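Archaeosine synthase (Pyrobaculum calidifontis, PDB 5K0P) converts the nitrile of preQ0-modified tRNA into the formamidine group of archaeosine, using free ammonium, as a tunnel-fold homodecamer. Local coordinates at residues S19-F30 and Y55-L65. Residues are numbered along the deposited sequence; the frame is centred on the assembly and turned at random. Where two conformers were deposited one is given.
Sequences SVCPISKTVDSF and YRGREILHEEL
His62 packs into the strand pair of 19-30 and forms the tight part of this contact. Its NE2 donates to Ser19 OG, 2.8 Å away and near the ring plane, though the bond is bent (136°). The serine hydroxyl reaches the ring edge because OG lies between the backbone N and the carbonyl carbon (chi1 56°). Asp28 OD2 lies over one imidazole face. Phe30 turns its edge to the other face, with the planes at 73°. Its CE2 also meets Leu65 CD1 at 3.5 Å. Ser88 binds ND1, so both ring nitrogens are engaged. A water accepts from Ser19 OG and donates to Asp28 OD2 and Ile60 O. An alanine in place of His62 would probably leave Ser19 OG without its donor and the edge of Phe30 without the ring it meets. Alongside, Val20 forms a single beta bridge with Glu59: Val20 N donates to Arg58 O (2.7 Å), and Ile60 N to Val20 O (3.2 Å). The outer side is looser. There Lys25 NZ bridges to Glu59 OE2 at 2.7 Å on the syn lone pair, and Pro22 CD touches Leu61 CD2 at 4.0 Å. The inner cluster belongs to the T-fold active site between subunits: Asp28 and His62 bind substrate, and Cys21, here linked to thiocyanate, forms the thioimide intermediate.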
loop_
_atom_site.group_PDB
_atom_site.type_symbol
_atom_site.label_atom_id
_atom_site.label_comp_id
_atom_site.label_asym_id
_atom_site.label_seq_id
_atom_site.Cartn_x
_atom_site.Cartn_y
_atom_site.Cartn_z
ATOM N N SER A 19 -8.046 11.535 -25.163
ATOM C CA SER A 19 -8.952 11.983 -26.211
ATOM C C SER A 19 -9.210 13.456 -25.919
ATOM O O SER A 19 -8.541 14.058 -25.057
ATOM C CB SER A 19 -10.216 11.154 -26.166
ATOM O OG SER A 19 -10.868 11.184 -24.894
ATOM N N VAL A 20 -10.172 14.053 -26.601
ATOM C CA VAL A 20 -10.602 15.404 -26.333
ATOM C C VAL A 20 -12.094 15.372 -25.886
ATOM O O VAL A 20 -12.955 14.764 -26.533
ATOM C CB VAL A 20 -10.357 16.329 -27.567
ATOM C CG1 VAL A 20 -10.816 17.743 -27.220
ATOM C CG2 VAL A 20 -8.904 16.291 -28.022
ATOM N N CYS A 21 -12.372 15.980 -24.732
ATOM C CA CYS A 21 -13.709 16.010 -24.173
ATOM C C CYS A 21 -14.583 16.946 -25.059
ATOM O O CYS A 21 -14.216 18.132 -25.232
ATOM C CB CYS A 21 -13.665 16.534 -22.739
ATOM S SG CYS A 21 -15.278 16.896 -22.032
ATOM N N PRO A 22 -15.688 16.410 -25.642
ATOM C CA PRO A 22 -16.484 17.264 -26.557
ATOM C C PRO A 22 -17.104 18.408 -25.876
ATOM O O PRO A 22 -17.286 19.430 -26.511
ATOM C CB PRO A 22 -17.599 16.363 -27.045
ATOM C CG PRO A 22 -17.035 15.004 -26.962
ATOM C CD PRO A 22 -16.095 14.995 -25.767
ATOM N N ILE A 23 -17.450 18.275 -24.600
ATOM C CA ILE A 23 -18.141 19.352 -23.922
ATOM C C ILE A 23 -17.195 20.529 -23.637
ATOM O O ILE A 23 -17.533 21.662 -23.934
ATOM C CB ILE A 23 -18.842 18.853 -22.645
ATOM C CG1 ILE A 23 -20.110 18.053 -23.014
ATOM C CG2 ILE A 23 -19.206 20.042 -21.758
ATOM C CD1 ILE A 23 -19.906 16.563 -23.249
ATOM N N SER A 24 -16.006 20.282 -23.107
ATOM C CA SER A 24 -15.053 21.373 -22.776
ATOM C C SER A 24 -13.909 21.606 -23.776
ATOM O O SER A 24 -13.100 22.491 -23.566
ATOM C CB SER A 24 -14.388 21.032 -21.422
ATOM O OG SER A 24 -13.523 19.888 -21.527
ATOM N N LYS A 25 -13.815 20.799 -24.832
ATOM C CA LYS A 25 -12.732 20.880 -25.817
ATOM C C LYS A 25 -11.289 20.784 -25.217
ATOM O O LYS A 25 -10.307 21.263 -25.787
ATOM C CB LYS A 25 -12.928 22.101 -26.751
ATOM C CG LYS A 25 -14.197 22.034 -27.580
ATOM C CD LYS A 25 -14.168 23.042 -28.747
ATOM C CE LYS A 25 -15.237 22.743 -29.816
ATOM N NZ LYS A 25 -14.888 21.741 -30.924
ATOM N N THR A 26 -11.160 20.073 -24.117
ATOM C CA THR A 26 -9.867 19.854 -23.457
ATOM C C THR A 26 -9.505 18.348 -23.383
ATOM O O THR A 26 -10.339 17.448 -23.595
ATOM C CB THR A 26 -9.844 20.456 -22.054
ATOM O OG1 THR A 26 -10.814 19.779 -21.261
ATOM C CG2 THR A 26 -10.127 21.982 -22.122
ATOM N N VAL A 27 -8.239 18.106 -23.081
ATOM C CA VAL A 27 -7.714 16.789 -23.073
ATOM C C VAL A 27 -8.373 16.010 -21.954
ATOM O O VAL A 27 -8.536 16.523 -20.853
ATOM C CB VAL A 27 -6.191 16.801 -22.868
ATOM C CG1 VAL A 27 -5.688 15.369 -22.615
ATOM C CG2 VAL A 27 -5.548 17.376 -24.108
ATOM N N ASP A 28 -8.719 14.775 -22.284
ATOM C CA ASP A 28 -9.463 13.891 -21.436
ATOM C C ASP A 28 -8.562 12.660 -21.366
ATOM O O ASP A 28 -8.590 11.790 -22.244
ATOM C CB ASP A 28 -10.806 13.611 -22.128
ATOM C CG ASP A 28 -11.905 13.149 -21.164
ATOM O OD1 ASP A 28 -11.619 13.017 -19.971
ATOM O OD2 ASP A 28 -13.050 12.884 -21.619
ATOM N N SER A 29 -7.775 12.609 -20.312
ATOM C CA SER A 29 -6.814 11.550 -20.098
ATOM C C SER A 29 -7.489 10.262 -19.540
ATOM O O SER A 29 -8.487 10.344 -18.921
ATOM C CB SER A 29 -5.717 12.149 -19.220
ATOM O OG SER A 29 -4.797 11.152 -18.823
ATOM N N PHE A 30 -7.047 9.077 -19.915
ATOM C CA PHE A 30 -7.615 7.837 -19.470
ATOM C C PHE A 30 -6.636 6.710 -19.290
ATOM O O PHE A 30 -5.538 6.728 -19.834
ATOM C CB PHE A 30 -8.807 7.361 -20.354
ATOM C CG PHE A 30 -8.493 7.089 -21.794
ATOM C CD1 PHE A 30 -8.058 5.896 -22.187
ATOM C CD2 PHE A 30 -8.654 8.084 -22.748
ATOM C CE1 PHE A 30 -7.788 5.622 -23.519
ATOM C CE2 PHE A 30 -8.370 7.883 -24.066
ATOM C CZ PHE A 30 -7.941 6.618 -24.492
ATOM N N TYR A 55 -7.036 7.975 -30.751
ATOM C CA TYR A 55 -8.019 8.904 -30.156
ATOM C C TYR A 55 -7.402 10.269 -29.744
ATOM O O TYR A 55 -8.120 11.208 -29.383
ATOM C CB TYR A 55 -8.739 8.240 -28.946
ATOM C CG TYR A 55 -9.487 6.989 -29.308
ATOM C CD1 TYR A 55 -10.664 7.048 -29.986
ATOM C CD2 TYR A 55 -9.000 5.714 -28.943
ATOM C CE1 TYR A 55 -11.317 5.864 -30.380
ATOM C CE2 TYR A 55 -9.606 4.562 -29.354
ATOM C CZ TYR A 55 -10.788 4.612 -30.043
ATOM O OH TYR A 55 -11.424 3.403 -30.406
ATOM N N ARG A 56 -6.075 10.366 -29.796
ATOM C CA ARG A 56 -5.396 11.601 -29.421
ATOM C C ARG A 56 -5.933 12.668 -30.378
ATOM O O ARG A 56 -6.056 12.447 -31.556
ATOM C CB ARG A 56 -3.889 11.509 -29.609
ATOM C CG ARG A 56 -3.123 10.623 -28.604
ATOM C CD ARG A 56 -1.657 10.446 -28.985
ATOM N NE ARG A 56 -0.908 11.620 -28.592
ATOM C CZ ARG A 56 -0.655 12.005 -27.363
ATOM N NH1 ARG A 56 -1.014 11.255 -26.335
ATOM N NH2 ARG A 56 0.033 13.147 -27.144
ATOM N N GLY A 57 -6.313 13.777 -29.833
ATOM C CA GLY A 57 -6.914 14.841 -30.611
ATOM C C GLY A 57 -8.323 14.646 -31.087
ATOM O O GLY A 57 -8.822 15.557 -31.687
ATOM N N ARG A 58 -8.961 13.512 -30.780
ATOM C CA ARG A 58 -10.298 13.237 -31.294
ATOM C C ARG A 58 -11.317 13.531 -30.186
ATOM O O ARG A 58 -11.158 13.168 -29.010
ATOM C CB ARG A 58 -10.365 11.790 -31.765
ATOM C CG ARG A 58 -11.739 11.371 -32.330
ATOM C CD ARG A 58 -11.769 9.927 -32.927
ATOM N NE ARG A 58 -13.147 9.408 -33.014
ATOM C CZ ARG A 58 -13.516 8.177 -33.370
ATOM N NH1 ARG A 58 -12.629 7.240 -33.633
ATOM N NH2 ARG A 58 -14.816 7.861 -33.430
ATOM N N GLU A 59 -12.362 14.218 -30.563
ATOM C CA GLU A 59 -13.459 14.551 -29.651
ATOM C C GLU A 59 -14.370 13.366 -29.613
ATOM O O GLU A 59 -14.987 13.001 -30.604
ATOM C CB GLU A 59 -14.280 15.810 -30.116
ATOM C CG GLU A 59 -13.502 17.121 -29.906
ATOM C CD GLU A 59 -14.301 18.403 -30.097
ATOM O OE1 GLU A 59 -15.583 18.373 -30.119
ATOM O OE2 GLU A 59 -13.583 19.467 -30.216
ATOM N N ILE A 60 -14.471 12.768 -28.454
ATOM C CA ILE A 60 -15.255 11.556 -28.327
ATOM C C ILE A 60 -15.519 11.326 -26.874
ATOM O O ILE A 60 -14.592 11.447 -26.096
ATOM C CB ILE A 60 -14.524 10.339 -28.935
ATOM C CG1 ILE A 60 -15.422 9.078 -28.854
ATOM C CG2 ILE A 60 -13.121 10.074 -28.341
ATOM C CD1 ILE A 60 -14.830 7.931 -29.646
ATOM N N LEU A 61 -16.753 11.031 -26.496
ATOM C CA LEU A 61 -17.042 10.716 -25.069
ATOM C C LEU A 61 -16.403 9.363 -24.667
ATOM O O LEU A 61 -16.318 8.454 -25.516
ATOM C CB LEU A 61 -18.547 10.576 -24.843
ATOM C CG LEU A 61 -19.316 11.829 -25.095
ATOM C CD1 LEU A 61 -20.779 11.458 -25.129
ATOM C CD2 LEU A 61 -19.022 12.911 -24.059
ATOM N N HIS A 62 -15.921 9.228 -23.421
ATOM C CA HIS A 62 -15.359 7.913 -23.031
ATOM C C HIS A 62 -16.349 6.727 -23.132
ATOM O O HIS A 62 -15.932 5.586 -23.435
ATOM C CB HIS A 62 -14.567 7.958 -21.699
ATOM C CG HIS A 62 -13.312 8.802 -21.789
ATOM N ND1 HIS A 62 -12.605 9.249 -20.686
ATOM C CD2 HIS A 62 -12.668 9.310 -22.879
ATOM C CE1 HIS A 62 -11.570 9.971 -21.088
ATOM N NE2 HIS A 62 -11.598 10.037 -22.422
ATOM N N GLU A 63 -17.629 7.006 -22.939
ATOM C CA GLU A 63 -18.638 5.983 -23.114
ATOM C C GLU A 63 -18.632 5.434 -24.536
ATOM O O GLU A 63 -18.919 4.255 -24.714
ATOM C CB GLU A 63 -20.058 6.486 -22.711
ATOM C CG GLU A 63 -20.628 7.544 -23.656
ATOM C CD GLU A 63 -21.786 8.415 -23.102
ATOM O OE1 GLU A 63 -22.907 8.421 -23.729
ATOM O OE2 GLU A 63 -21.592 9.146 -22.100
ATOM N N GLU A 64 -18.309 6.282 -25.535
ATOM C CA GLU A 64 -18.256 5.903 -26.957
ATOM C C GLU A 64 -16.934 5.292 -27.283
ATOM O O GLU A 64 -16.841 4.354 -28.064
ATOM C CB GLU A 64 -18.468 7.117 -27.883
ATOM C CG GLU A 64 -19.857 7.641 -27.807
ATOM C CD GLU A 64 -19.985 9.104 -28.292
ATOM O OE1 GLU A 64 -18.997 9.864 -28.606
ATOM O OE2 GLU A 64 -21.125 9.520 -28.315
ATOM N N LEU A 65 -15.899 5.903 -26.745
ATOM C CA LEU A 65 -14.557 5.364 -26.896
ATOM C C LEU A 65 -14.483 3.910 -26.475
ATOM O O LEU A 65 -13.954 3.114 -27.253
ATOM C CB LEU A 65 -13.515 6.226 -26.145
ATOM C CG LEU A 65 -12.013 5.951 -26.482
ATOM C CD1 LEU A 65 -11.196 7.210 -26.095
ATOM C CD2 LEU A 65 -11.473 4.684 -25.776
HETATM O O HOH W 1 -6.044 14.523 -26.963
HETATM O O HOH W 2 -12.838 12.578 -24.427
HETATM O O HOH W 3 -17.207 20.316 -28.857
HETATM O O HOH W 4 -15.786 11.474 -21.682
#